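PDB 3PZ6: leucyl-tRNA synthetase, which probably attaches leucine to its tRNA using ATP, this fragment being the CP1 editing domain, which probably hydrolyses mischarged tRNA. Local coordinates for residues A155-P160 and E165-L170; I12-E17 and E90-Q95; I19-L24 and F57-K62; N97-P102 and P192-C197; Y109-N112 and V116-V119. The protein carries 2 engineered substitutions. One frame throughout, in Å; residues are numbered along the deposited sequence.

Interaction 1: residues A155-P160 and E165-L170; sequences ATVRAP and EQIFVL
Val157 and Ile167 face each other as an antiparallel hydrogen-bonded pair. Val157 N reaches Ile167 O at 2.9 Å and Ile167 N reaches Val157 O at 2.9 Å. A third backbone bond, Val169 N to Ala155 O at 2.8 Å, continues the pairing. Between these bonds Thr156 and Phe168 form the non-hydrogen-bonded pair. Each of the three acceptors also receives a CA-H...O contact, as Ile167 O does from Thr156 CA, so one carbonyl meets both an N-H and a C-H. The short strand segments 156-158 and 167-170 run at 126° to each other, so the pairing is locally strongly twisted.

One CH-pi contact stands on the face carrying Thr156 and Phe168. The two side chains run alongside each other, and Thr156 CG2 lies 3.7 Å from the centroid of the Phe168 ring, over its face but offset toward the rim. Thr156 OG1 is turned to another partner, the hydroxyl of Tyr21.

Aliphatic packing fills the face of Val157 and Ile167. Ile167 CG1 stands between its backbone N and carbonyl carbon (chi1 55°), which carries the branch toward the partner strand: CG1 meets Val157 CG2 at 3.7 Å, and CD1 goes on to Ala159 CB. Farther along, Ala155 CB and Val169 CG2 are 4.0 Å apart. At the turn end the Arg158 chain passes the backbone carbonyl of Glu165, with CD nearest. The bridges, with four residues between the segments, identify a twisted beta hairpin, buried in the mixed sheet of this editing domain.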
# COMPACT_ATOMS: atom_id res chain seq x y z
N ALA A 155 -2.14 2.76 -10.55
CA ALA A 155 -3.31 3.40 -9.97
C ALA A 155 -2.88 4.22 -8.76
O ALA A 155 -1.76 4.07 -8.27
CB ALA A 155 -4.33 2.36 -9.55
N THR A 156 -3.76 5.10 -8.28
CA THR A 156 -3.46 5.89 -7.10
C THR A 156 -4.40 5.55 -5.96
O THR A 156 -5.61 5.38 -6.17
CB THR A 156 -3.55 7.41 -7.34
OG1 THR A 156 -4.87 7.75 -7.76
CG2 THR A 156 -2.59 7.85 -8.40
N VAL A 157 -3.84 5.44 -4.77
CA VAL A 157 -4.63 5.15 -3.59
C VAL A 157 -4.39 6.19 -2.49
O VAL A 157 -3.38 6.90 -2.50
CB VAL A 157 -4.42 3.68 -3.07
CG1 VAL A 157 -4.99 2.66 -4.08
CG2 VAL A 157 -2.95 3.38 -2.74
N ARG A 158 -5.35 6.28 -1.57
CA ARG A 158 -5.21 7.10 -0.38
C ARG A 158 -4.69 6.14 0.67
O ARG A 158 -5.37 5.18 1.02
CB ARG A 158 -6.57 7.67 0.03
CG ARG A 158 -6.52 9.01 0.79
CD ARG A 158 -6.95 10.21 -0.09
NE ARG A 158 -8.34 10.09 -0.53
CZ ARG A 158 -8.90 10.79 -1.52
NH1 ARG A 158 -8.20 11.70 -2.20
NH2 ARG A 158 -10.18 10.57 -1.83
N ALA A 159 -3.47 6.37 1.15
CA ALA A 159 -2.88 5.48 2.14
C ALA A 159 -3.10 6.00 3.55
O ALA A 159 -2.73 7.13 3.88
CB ALA A 159 -1.40 5.29 1.88
N PRO A 160 -3.69 5.17 4.42
CA PRO A 160 -3.91 5.59 5.79
C PRO A 160 -2.61 5.95 6.51
O PRO A 160 -1.57 5.32 6.27
CB PRO A 160 -4.56 4.37 6.43
CG PRO A 160 -4.22 3.24 5.56
CD PRO A 160 -4.12 3.78 4.19
N GLU A 165 -0.78 12.60 0.16
CA GLU A 165 -2.21 12.72 -0.16
C GLU A 165 -2.69 11.59 -1.08
O GLU A 165 -3.88 11.24 -1.09
CB GLU A 165 -2.55 14.11 -0.70
CG GLU A 165 -1.94 14.50 -2.06
CD GLU A 165 -0.42 14.75 -2.05
OE1 GLU A 165 0.10 15.23 -3.08
OE2 GLU A 165 0.27 14.46 -1.04
N GLN A 166 -1.75 11.03 -1.85
CA GLN A 166 -1.98 9.82 -2.62
C GLN A 166 -0.65 9.13 -2.89
O GLN A 166 0.40 9.74 -2.79
CB GLN A 166 -2.70 10.12 -3.94
CG GLN A 166 -1.86 10.83 -5.01
CD GLN A 166 -1.94 12.33 -4.87
OE1 GLN A 166 -3.02 12.90 -4.73
NE2 GLN A 166 -0.79 12.99 -4.90
N ILE A 167 -0.71 7.85 -3.23
CA ILE A 167 0.47 7.10 -3.67
C ILE A 167 0.12 6.22 -4.86
O ILE A 167 -1.06 6.02 -5.15
CB ILE A 167 1.11 6.27 -2.52
CG1 ILE A 167 0.09 5.33 -1.89
CG2 ILE A 167 1.76 7.19 -1.48
CD1 ILE A 167 0.65 4.46 -0.76
N PHE A 168 1.12 5.67 -5.53
CA PHE A 168 0.90 4.85 -6.70
C PHE A 168 1.07 3.35 -6.44
O PHE A 168 1.91 2.94 -5.65
CB PHE A 168 1.81 5.29 -7.84
CG PHE A 168 1.40 6.58 -8.47
CD1 PHE A 168 0.63 6.58 -9.63
CD2 PHE A 168 1.77 7.80 -7.91
CE1 PHE A 168 0.24 7.78 -10.22
CE2 PHE A 168 1.38 9.00 -8.49
CZ PHE A 168 0.62 8.99 -9.65
N VAL A 169 0.27 2.55 -7.12
CA VAL A 169 0.39 1.10 -7.09
C VAL A 169 1.52 0.73 -8.05
O VAL A 169 1.45 1.03 -9.23
CB VAL A 169 -0.92 0.42 -7.57
CG1 VAL A 169 -0.74 -1.08 -7.65
CG2 VAL A 169 -2.08 0.79 -6.67
N LEU A 170 2.54 0.06 -7.53
CA LEU A 170 3.74 -0.21 -8.32
C LEU A 170 4.03 -1.71 -8.46
O LEU A 170 3.49 -2.53 -7.71
CB LEU A 170 4.93 0.54 -7.72
CG LEU A 170 4.85 2.07 -7.63
CD1 LEU A 170 6.21 2.59 -7.19
CD2 LEU A 170 4.43 2.71 -8.95

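Interaction 2: residues I12-E17 and E90-Q95; sequences IGIKLE and ETMVGQ
Ile14 and Met92 mark the closest backbone approach, yet their CA atoms are 8.8 Å apart and those of Leu16 and Gln95 10.8 Å, a spacing at which side chains alone bridge strand and loop. The 12-17 segment is extended, whereas 90-95 forms no strand; Gly94 N bonds Thr91 O at 2.9 Å, and the CB of Met92 points to the strand.

The main contact is aliphatic against thioether. Ile14 CG1 touches Met92 SD at 3.7 Å and Ile14 CD1 touches Met92 CG at 3.8 Å, so two carbons of one chain lie against two successive atoms of the other, the chains slanting across each other. Met92 is bent about CB-CG (chi2 -48°) and again about CG-SD; the first bend lays the sulfur against the isoleucine branch. Ile14 contributes its longer arm, CG1 and CD1, to the contact.

The second contact joins Leu16 and Gln95. The CB of Gln95 points to the strand and its chain is extended beyond CG, so the amide end arrives beside Leu16 CD2. This is packing of a methyl against a flat polar group.

All four touching residues are buried, and the contact buries only 134 Å² in all. Thr86 of strand 79-86 touches both Ile14 and Met92, and Thr185 touches Met92 and Gln95. Glu90 is paired with Arg88 in a salt bridge, and Thr91 OG1 bonds the Arg88 carbonyl. Thr86 to Thr91 reads T-L-R-P-E-T, matching the threonine-rich motif of LeuRS editing domains; the contact is made by the residues just after it, packed onto strand 10-18.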
# COMPACT_ATOMS: atom_id res chain seq x y z
N ILE A 12 -2.73 -7.77 9.67
CA ILE A 12 -3.43 -6.50 9.57
C ILE A 12 -3.55 -6.12 8.09
O ILE A 12 -2.54 -5.91 7.41
CB ILE A 12 -2.73 -5.39 10.37
CG1 ILE A 12 -2.70 -5.77 11.86
CG2 ILE A 12 -3.45 -4.07 10.19
CD1 ILE A 12 -1.56 -5.16 12.65
N GLY A 13 -4.78 -6.07 7.59
CA GLY A 13 -5.04 -5.74 6.20
C GLY A 13 -5.34 -4.27 6.06
O GLY A 13 -6.41 -3.82 6.43
N ILE A 14 -4.39 -3.52 5.50
CA ILE A 14 -4.53 -2.07 5.37
C ILE A 14 -5.45 -1.73 4.21
O ILE A 14 -5.28 -2.23 3.10
CB ILE A 14 -3.14 -1.39 5.20
CG1 ILE A 14 -2.20 -1.74 6.36
CG2 ILE A 14 -3.28 0.12 5.07
CD1 ILE A 14 -2.63 -1.23 7.74
N LYS A 15 -6.44 -0.88 4.48
CA LYS A 15 -7.39 -0.47 3.45
C LYS A 15 -6.85 0.70 2.64
O LYS A 15 -6.93 1.86 3.04
CB LYS A 15 -8.74 -0.12 4.07
CG LYS A 15 -9.56 -1.33 4.50
CD LYS A 15 -10.68 -0.96 5.46
CE LYS A 15 -11.88 -0.35 4.73
NZ LYS A 15 -13.07 -0.27 5.63
N LEU A 16 -6.27 0.37 1.48
CA LEU A 16 -5.78 1.39 0.57
C LEU A 16 -6.90 1.78 -0.38
O LEU A 16 -7.27 1.02 -1.27
CB LEU A 16 -4.56 0.87 -0.19
CG LEU A 16 -3.37 0.34 0.61
CD1 LEU A 16 -2.39 -0.35 -0.33
CD2 LEU A 16 -2.68 1.46 1.39
N GLU A 17 -7.45 2.98 -0.17
CA GLU A 17 -8.62 3.41 -0.93
C GLU A 17 -8.25 3.83 -2.34
O GLU A 17 -7.46 4.76 -2.54
CB GLU A 17 -9.35 4.55 -0.21
CG GLU A 17 -10.77 4.79 -0.74
CD GLU A 17 -11.43 6.04 -0.17
OE1 GLU A 17 -12.21 6.68 -0.91
OE2 GLU A 17 -11.19 6.38 1.02
N GLU A 90 3.08 -0.01 12.66
CA GLU A 90 3.78 1.21 13.09
C GLU A 90 4.53 1.90 11.94
O GLU A 90 4.82 3.10 12.01
CB GLU A 90 4.73 0.91 14.28
CG GLU A 90 6.04 0.22 13.92
CD GLU A 90 5.92 -1.28 13.65
OE1 GLU A 90 4.79 -1.84 13.69
OE2 GLU A 90 6.97 -1.91 13.39
N THR A 91 4.84 1.14 10.89
CA THR A 91 5.54 1.67 9.73
C THR A 91 4.59 2.33 8.72
O THR A 91 5.05 2.88 7.70
CB THR A 91 6.38 0.58 9.00
OG1 THR A 91 5.51 -0.47 8.57
CG2 THR A 91 7.47 0.01 9.88
N MET A 92 3.29 2.29 9.01
CA MET A 92 2.26 2.75 8.07
C MET A 92 2.31 4.23 7.69
O MET A 92 1.81 4.63 6.64
CB MET A 92 0.86 2.34 8.53
CG MET A 92 0.52 0.86 8.29
SD MET A 92 0.89 0.26 6.61
CE MET A 92 2.43 -0.60 6.90
N VAL A 93 2.91 5.05 8.54
CA VAL A 93 3.06 6.47 8.25
C VAL A 93 4.20 6.75 7.25
O VAL A 93 4.37 7.88 6.79
CB VAL A 93 3.21 7.30 9.56
CG1 VAL A 93 4.37 6.78 10.41
CG2 VAL A 93 3.36 8.80 9.27
N GLY A 94 4.97 5.71 6.91
CA GLY A 94 6.12 5.85 6.00
C GLY A 94 5.91 5.33 4.59
O GLY A 94 6.86 5.27 3.80
N GLN A 95 4.67 4.97 4.26
CA GLN A 95 4.30 4.48 2.93
C GLN A 95 4.58 5.46 1.80
O GLN A 95 4.10 6.60 1.82
CB GLN A 95 2.83 4.11 2.89
CG GLN A 95 2.47 2.87 3.66
CD GLN A 95 0.99 2.74 3.78
OE1 GLN A 95 0.35 3.44 4.56
NE2 GLN A 95 0.42 1.85 2.98

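Interaction 3: residues I19-L24 and F57-K62; sequences INYTTL and FYSNPK
Tyr21 lays one ring face along the backbone of Ser59 and Asn60 and meets the ring of Tyr58 at a steep angle. The two tyrosines form an offset edge-to-face pair: centroids 5.8 Å apart, planes at 79°, the edge of Tyr58 toward the face of Tyr21. In return, Tyr21 OH sits in the plane of the Tyr58 ring at its rim, 3.5 Å from Tyr58 CE2. Ser59 CA is 4.2 Å from the Tyr21 centroid and only 18° off the ring normal, a CH-pi contact over the face. The opposite face is covered by Ile19 CG2, centred on the ring, so the phenol is sandwiched.

Around the rim, Phe57 CZ approaches Tyr21 CD1 at 4.3 Å near the ring plane. Asn60 CB packs against Tyr21 CE2 at 3.7 Å, while the rest of its side chain leads away.

The ring hangs from the first turn of helix 21-25, whose N-cap is Asn20; its side-chain bonds to Thr22 N and Thr23 N are both weak. Thr156, the partner of the Tyr21 hydroxyl, places the ring beside strand 156-158. Tyr58 and Asn60 touch Phe168 of strand 167-171, and Asn60 stands at the N-cap position of helix 61-71, which touches Tyr21 through Asn63.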
# COMPACT_ATOMS: atom_id res chain seq x y z
N ILE A 19 -8.69 5.90 -5.16
CA ILE A 19 -9.23 7.25 -5.27
C ILE A 19 -10.26 7.35 -6.38
O ILE A 19 -10.02 6.93 -7.51
CB ILE A 19 -8.10 8.29 -5.47
CG1 ILE A 19 -7.15 8.25 -4.27
CG2 ILE A 19 -8.67 9.68 -5.68
CD1 ILE A 19 -5.90 9.07 -4.44
N ASN A 20 -11.42 7.90 -6.05
CA ASN A 20 -12.46 8.14 -7.04
C ASN A 20 -12.39 9.60 -7.48
O ASN A 20 -12.78 10.51 -6.75
CB ASN A 20 -13.83 7.80 -6.47
CG ASN A 20 -14.87 7.51 -7.54
OD1 ASN A 20 -14.92 8.19 -8.57
ND2 ASN A 20 -15.70 6.50 -7.30
N TYR A 21 -11.87 9.80 -8.69
CA TYR A 21 -11.68 11.14 -9.23
C TYR A 21 -12.97 11.77 -9.73
O TYR A 21 -13.04 12.99 -9.89
CB TYR A 21 -10.60 11.12 -10.32
CG TYR A 21 -9.22 10.87 -9.76
CD1 TYR A 21 -8.45 11.92 -9.26
CD2 TYR A 21 -8.69 9.58 -9.71
CE1 TYR A 21 -7.18 11.70 -8.74
CE2 TYR A 21 -7.42 9.35 -9.19
CZ TYR A 21 -6.68 10.42 -8.71
OH TYR A 21 -5.43 10.22 -8.19
N THR A 22 -13.98 10.94 -9.96
CA THR A 22 -15.31 11.42 -10.31
C THR A 22 -15.94 12.12 -9.11
O THR A 22 -16.35 13.28 -9.21
CB THR A 22 -16.22 10.28 -10.82
OG1 THR A 22 -15.76 9.83 -12.10
CG2 THR A 22 -17.67 10.74 -10.94
N THR A 23 -15.99 11.42 -7.98
CA THR A 23 -16.56 11.98 -6.75
C THR A 23 -15.87 13.30 -6.39
O THR A 23 -16.55 14.31 -6.20
CB THR A 23 -16.49 10.99 -5.56
OG1 THR A 23 -15.12 10.72 -5.22
CG2 THR A 23 -17.21 9.68 -5.88
N LEU A 24 -14.54 13.27 -6.33
CA LEU A 24 -13.73 14.45 -6.01
C LEU A 24 -14.04 15.66 -6.88
O LEU A 24 -14.02 16.80 -6.41
CB LEU A 24 -12.23 14.11 -6.09
CG LEU A 24 -11.43 13.60 -4.88
CD1 LEU A 24 -11.20 14.70 -3.85
CD2 LEU A 24 -12.05 12.36 -4.23
N PHE A 57 -5.99 19.89 -13.20
CA PHE A 57 -6.50 18.92 -12.23
C PHE A 57 -6.15 17.49 -12.66
O PHE A 57 -6.53 17.03 -13.74
CB PHE A 57 -8.00 19.06 -12.00
CG PHE A 57 -8.58 18.01 -11.08
CD1 PHE A 57 -8.41 18.11 -9.70
CD2 PHE A 57 -9.27 16.92 -11.60
CE1 PHE A 57 -8.94 17.14 -8.84
CE2 PHE A 57 -9.80 15.94 -10.75
CZ PHE A 57 -9.63 16.05 -9.37
N TYR A 58 -5.40 16.81 -11.80
CA TYR A 58 -4.91 15.47 -12.09
C TYR A 58 -6.03 14.43 -12.04
O TYR A 58 -6.95 14.53 -11.23
CB TYR A 58 -3.76 15.09 -11.14
CG TYR A 58 -3.28 13.67 -11.34
CD1 TYR A 58 -2.43 13.34 -12.40
CD2 TYR A 58 -3.70 12.65 -10.48
CE1 TYR A 58 -2.01 12.04 -12.59
CE2 TYR A 58 -3.28 11.35 -10.67
CZ TYR A 58 -2.43 11.05 -11.72
OH TYR A 58 -2.01 9.76 -11.90
N SER A 59 -5.93 13.44 -12.92
CA SER A 59 -6.87 12.32 -12.97
C SER A 59 -6.14 11.07 -13.43
O SER A 59 -5.38 11.10 -14.40
CB SER A 59 -8.03 12.64 -13.91
OG SER A 59 -9.11 11.75 -13.71
N ASN A 60 -6.36 9.96 -12.71
CA ASN A 60 -5.71 8.70 -13.04
C ASN A 60 -6.63 7.78 -13.84
O ASN A 60 -7.66 7.35 -13.32
CB ASN A 60 -5.20 8.00 -11.78
CG ASN A 60 -4.16 6.94 -12.09
OD1 ASN A 60 -2.99 7.08 -11.74
ND2 ASN A 60 -4.58 5.87 -12.74
N PRO A 61 -6.24 7.46 -15.09
CA PRO A 61 -7.03 6.66 -16.02
C PRO A 61 -7.17 5.19 -15.63
O PRO A 61 -8.12 4.54 -16.05
CB PRO A 61 -6.25 6.78 -17.33
CG PRO A 61 -4.85 7.06 -16.90
CD PRO A 61 -4.97 7.92 -15.69
N LYS A 62 -6.22 4.66 -14.86
CA LYS A 62 -6.33 3.29 -14.38
C LYS A 62 -7.44 3.16 -13.34
O LYS A 62 -8.15 2.16 -13.30
CB LYS A 62 -5.00 2.79 -13.80
CG LYS A 62 -3.80 2.93 -14.73
CD LYS A 62 -4.00 2.23 -16.07
CE LYS A 62 -3.94 0.72 -15.95
NZ LYS A 62 -2.56 0.27 -15.65

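Interaction 4: residues N97-P102 and P192-C197; sequences NCWVLP and PDDYAC
Trp99 of strand 97-100 meets Asp194 of helix 192-202, an aspartate in the element V-P-S-D-A-P-D-D-Y (Val187 to Tyr195) that probably corresponds to the conserved editing-site aspartate of LeuRS CP1 domains. Trp99 NE1 donates to Asp194 OD1 at 3.1 Å, with an N-H...O angle of 145°. The oxygen is met from above the carboxylate plane and lies somewhat off the indole plane; the ring and carboxylate planes are 44° apart. The second oxygen, Asp194 OD2, takes the backbone N-H of Val187, and two donors therefore hold the carboxylate.

One helical turn later Cys197 reaches the far end of the indole. Its SG, anti to the backbone N (chi1 -171°), comes 3.4 Å from Trp99 CH2 and 4.0 Å from the centroid of the six-membered ring, an oblique sulfur-aromatic contact. Cys197 CB rests 3.7 Å from Trp99 CH2. Asn97 OD1, two residues away on the same strand, stands over one indole face.

Both ends of the tryptophan are thus engaged by successive turns of one helix. This strand-to-helix packing is consistent with Trp99 and Val187 N positioning an editing-site aspartate.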
# COMPACT_ATOMS: atom_id res chain seq x y z
N ASN A 97 4.38 4.06 -1.52
CA ASN A 97 3.71 3.38 -2.62
C ASN A 97 3.18 2.04 -2.10
O ASN A 97 3.27 1.75 -0.91
CB ASN A 97 4.67 3.15 -3.80
CG ASN A 97 5.84 2.22 -3.45
OD1 ASN A 97 5.87 1.05 -3.86
ND2 ASN A 97 6.81 2.72 -2.69
N CYS A 98 2.63 1.23 -3.00
CA CYS A 98 2.33 -0.16 -2.68
C CYS A 98 2.67 -1.06 -3.87
O CYS A 98 3.06 -0.57 -4.93
CB CYS A 98 0.88 -0.33 -2.22
SG CYS A 98 -0.36 0.07 -3.46
N TRP A 99 2.53 -2.37 -3.69
CA TRP A 99 2.99 -3.36 -4.66
C TRP A 99 1.88 -4.32 -5.05
O TRP A 99 1.13 -4.77 -4.19
CB TRP A 99 4.14 -4.18 -4.10
CG TRP A 99 5.33 -3.43 -3.59
CD1 TRP A 99 5.77 -3.39 -2.30
CD2 TRP A 99 6.26 -2.65 -4.35
NE1 TRP A 99 6.90 -2.63 -2.20
CE2 TRP A 99 7.23 -2.16 -3.44
CE3 TRP A 99 6.37 -2.31 -5.71
CZ2 TRP A 99 8.30 -1.34 -3.84
CZ3 TRP A 99 7.43 -1.50 -6.11
CH2 TRP A 99 8.38 -1.02 -5.17
N VAL A 100 1.79 -4.63 -6.34
CA VAL A 100 0.94 -5.72 -6.82
C VAL A 100 1.76 -6.57 -7.78
O VAL A 100 2.75 -6.08 -8.34
CB VAL A 100 -0.33 -5.23 -7.56
CG1 VAL A 100 -1.21 -4.37 -6.63
CG2 VAL A 100 0.02 -4.49 -8.84
N LEU A 101 1.39 -7.83 -7.94
CA LEU A 101 2.01 -8.68 -8.95
C LEU A 101 1.43 -8.32 -10.32
O LEU A 101 0.22 -8.49 -10.54
CB LEU A 101 1.81 -10.17 -8.65
CG LEU A 101 2.45 -11.15 -9.65
CD1 LEU A 101 3.98 -11.08 -9.62
CD2 LEU A 101 1.96 -12.57 -9.42
N PRO A 102 2.28 -7.82 -11.23
CA PRO A 102 1.82 -7.35 -12.54
C PRO A 102 1.03 -8.39 -13.32
O PRO A 102 0.18 -8.03 -14.14
CB PRO A 102 3.13 -7.03 -13.27
CG PRO A 102 4.08 -6.70 -12.17
CD PRO A 102 3.73 -7.65 -11.06
N PRO A 192 14.28 -3.02 3.58
CA PRO A 192 15.35 -3.07 2.57
C PRO A 192 14.86 -3.53 1.20
O PRO A 192 15.24 -2.93 0.19
CB PRO A 192 16.32 -4.11 3.14
CG PRO A 192 16.00 -4.18 4.59
CD PRO A 192 14.55 -3.94 4.70
N ASP A 193 14.06 -4.59 1.17
CA ASP A 193 13.46 -5.11 -0.06
C ASP A 193 12.60 -4.04 -0.73
O ASP A 193 12.75 -3.79 -1.94
CB ASP A 193 12.65 -6.39 0.21
CG ASP A 193 13.54 -7.64 0.33
OD1 ASP A 193 14.54 -7.76 -0.42
OD2 ASP A 193 13.25 -8.52 1.18
N ASP A 194 11.73 -3.39 0.05
CA ASP A 194 10.96 -2.25 -0.44
C ASP A 194 11.89 -1.21 -1.06
O ASP A 194 11.63 -0.75 -2.18
CB ASP A 194 10.14 -1.61 0.69
CG ASP A 194 8.90 -2.40 1.06
OD1 ASP A 194 8.54 -3.37 0.36
OD2 ASP A 194 8.27 -2.04 2.07
N TYR A 195 12.95 -0.85 -0.36
CA TYR A 195 13.87 0.17 -0.87
C TYR A 195 14.59 -0.26 -2.16
O TYR A 195 14.72 0.55 -3.08
CB TYR A 195 14.90 0.60 0.17
CG TYR A 195 15.86 1.65 -0.36
CD1 TYR A 195 15.43 2.97 -0.59
CD2 TYR A 195 17.18 1.34 -0.64
CE1 TYR A 195 16.29 3.94 -1.07
CE2 TYR A 195 18.06 2.31 -1.13
CZ TYR A 195 17.60 3.61 -1.34
OH TYR A 195 18.46 4.58 -1.83
N ALA A 196 15.04 -1.52 -2.21
CA ALA A 196 15.75 -2.02 -3.38
C ALA A 196 14.89 -1.90 -4.64
O ALA A 196 15.32 -1.34 -5.64
CB ALA A 196 16.21 -3.47 -3.16
N CYS A 197 13.65 -2.39 -4.57
CA CYS A 197 12.74 -2.29 -5.69
C CYS A 197 12.40 -0.84 -6.02
O CYS A 197 12.38 -0.45 -7.19
CB CYS A 197 11.47 -3.07 -5.44
SG CYS A 197 10.47 -3.12 -6.93

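Interaction 5: residues Y109-N112 and V116-V119; sequences YYIN and VIIV
Tyr109 and Ile117 are paired across the beta hairpin of strands 105-110 and 115-120, near its turn. They form an antiparallel hydrogen-bonded pair: Tyr109 N reaches Ile117 O at 3.0 Å with an N-H...O angle of 167°, while Ile117 N reaches Tyr109 O at 3.0 Å with a more bent 139°. The same Tyr109 carbonyl also receives a CA-H...O contact from Val116. Next comes the non-hydrogen-bonded pair, Tyr110 with Val116.

On the face of Tyr109 and Ile117 the contacts are between apolar atoms. The Tyr109 side chain crosses Val119 at about a right angle, its CD2 lying 3.9 Å from Val119 CG2. At Ile111 the chain turns a corner, yet its CB still points to the partner strand. CG1 of Ile117 sits at chi1 60°, flanked by N and C, and that branch runs out to Ile111: the two CG1 atoms are 3.4 Å apart and the two CD1 atoms 3.5 Å. On the other face a single valine methyl meets an aromatic ring, Val116 CG2 approaching Tyr110 CE1 at 3.6 Å, oblique to the ring.

Helix 121-128 covers the first face, touching Tyr109 through Glu121 and Ala124, and both Ile111 and Ile117 through Met127. Ile144 of strand 143-148 packs against Tyr110 and Val116 on the other. Beyond the hairpin, strand 115-120 continues the sheet by parallel pairing with strand 79-86.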
# COMPACT_ATOMS: atom_id res chain seq x y z
N TYR A 109 -14.55 -7.95 -4.42
CA TYR A 109 -15.55 -8.58 -3.57
C TYR A 109 -16.24 -7.55 -2.68
O TYR A 109 -15.73 -6.45 -2.49
CB TYR A 109 -14.90 -9.64 -2.66
CG TYR A 109 -14.09 -10.69 -3.37
CD1 TYR A 109 -14.66 -11.90 -3.75
CD2 TYR A 109 -12.74 -10.47 -3.65
CE1 TYR A 109 -13.90 -12.88 -4.39
CE2 TYR A 109 -11.97 -11.44 -4.29
CZ TYR A 109 -12.56 -12.64 -4.66
OH TYR A 109 -11.79 -13.59 -5.29
N TYR A 110 -17.41 -7.93 -2.15
CA TYR A 110 -18.06 -7.18 -1.09
C TYR A 110 -17.64 -7.77 0.26
O TYR A 110 -17.56 -9.00 0.42
CB TYR A 110 -19.58 -7.26 -1.22
CG TYR A 110 -20.20 -6.39 -2.29
CD1 TYR A 110 -20.22 -5.00 -2.17
CD2 TYR A 110 -20.80 -6.95 -3.41
CE1 TYR A 110 -20.79 -4.20 -3.15
CE2 TYR A 110 -21.37 -6.16 -4.40
CZ TYR A 110 -21.37 -4.79 -4.26
OH TYR A 110 -21.94 -4.00 -5.23
N ILE A 111 -17.35 -6.90 1.22
CA ILE A 111 -17.14 -7.30 2.62
C ILE A 111 -18.40 -6.96 3.41
O ILE A 111 -18.83 -7.73 4.28
CB ILE A 111 -15.90 -6.61 3.23
CG1 ILE A 111 -14.61 -7.09 2.56
CG2 ILE A 111 -15.83 -6.80 4.76
CD1 ILE A 111 -14.17 -8.51 2.94
N ASN A 112 -18.97 -5.80 3.11
CA ASN A 112 -20.27 -5.37 3.59
C ASN A 112 -20.93 -4.46 2.56
O ASN A 112 -20.48 -4.40 1.41
CB ASN A 112 -20.16 -4.69 4.97
CG ASN A 112 -19.16 -3.55 4.99
OD1 ASN A 112 -19.36 -2.50 4.36
ND2 ASN A 112 -18.07 -3.73 5.73
N VAL A 116 -16.18 -2.26 -1.10
CA VAL A 116 -15.58 -3.30 -1.94
C VAL A 116 -14.07 -3.39 -1.73
O VAL A 116 -13.38 -2.38 -1.76
CB VAL A 116 -15.88 -3.04 -3.45
CG1 VAL A 116 -15.00 -3.89 -4.37
CG2 VAL A 116 -17.34 -3.27 -3.75
N ILE A 117 -13.56 -4.60 -1.52
CA ILE A 117 -12.12 -4.79 -1.46
C ILE A 117 -11.60 -5.60 -2.64
O ILE A 117 -12.30 -6.44 -3.19
CB ILE A 117 -11.64 -5.44 -0.14
CG1 ILE A 117 -12.29 -6.81 0.06
CG2 ILE A 117 -11.92 -4.52 1.04
CD1 ILE A 117 -11.44 -7.75 0.86
N ILE A 118 -10.36 -5.31 -3.04
CA ILE A 118 -9.70 -6.05 -4.09
C ILE A 118 -8.54 -6.81 -3.47
O ILE A 118 -7.65 -6.22 -2.87
CB ILE A 118 -9.20 -5.13 -5.23
CG1 ILE A 118 -10.37 -4.34 -5.82
CG2 ILE A 118 -8.52 -5.95 -6.32
CD1 ILE A 118 -9.96 -3.15 -6.64
N VAL A 119 -8.60 -8.14 -3.60
CA VAL A 119 -7.59 -9.04 -3.04
C VAL A 119 -7.37 -10.23 -3.95
O VAL A 119 -8.07 -10.40 -4.95
CB VAL A 119 -7.98 -9.56 -1.62
CG1 VAL A 119 -7.66 -8.54 -0.55
CG2 VAL A 119 -9.45 -9.97 -1.57

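Interactions 1, 2 and 5 are buried, interaction 4 is partly so, and interaction 3 lies at the surface, about 18 Å from the chain centre to its own centre. Interactions 1 and 5 are both hairpins of the mixed sheet, about 18 Å apart between centres, and rely on backbone bonds; interactions 2 and 4 instead attach a loop and a helix to sheet strands by side chains, apolar in the first and partly polar in the second. Interaction 3 is largely aromatic. Interaction 1 connects most of them: its strands pair with 10-18 of interaction 2 and 97-100 of interaction 4, and interaction 3 joins it through Tyr21. Interaction 5 touches none of the others.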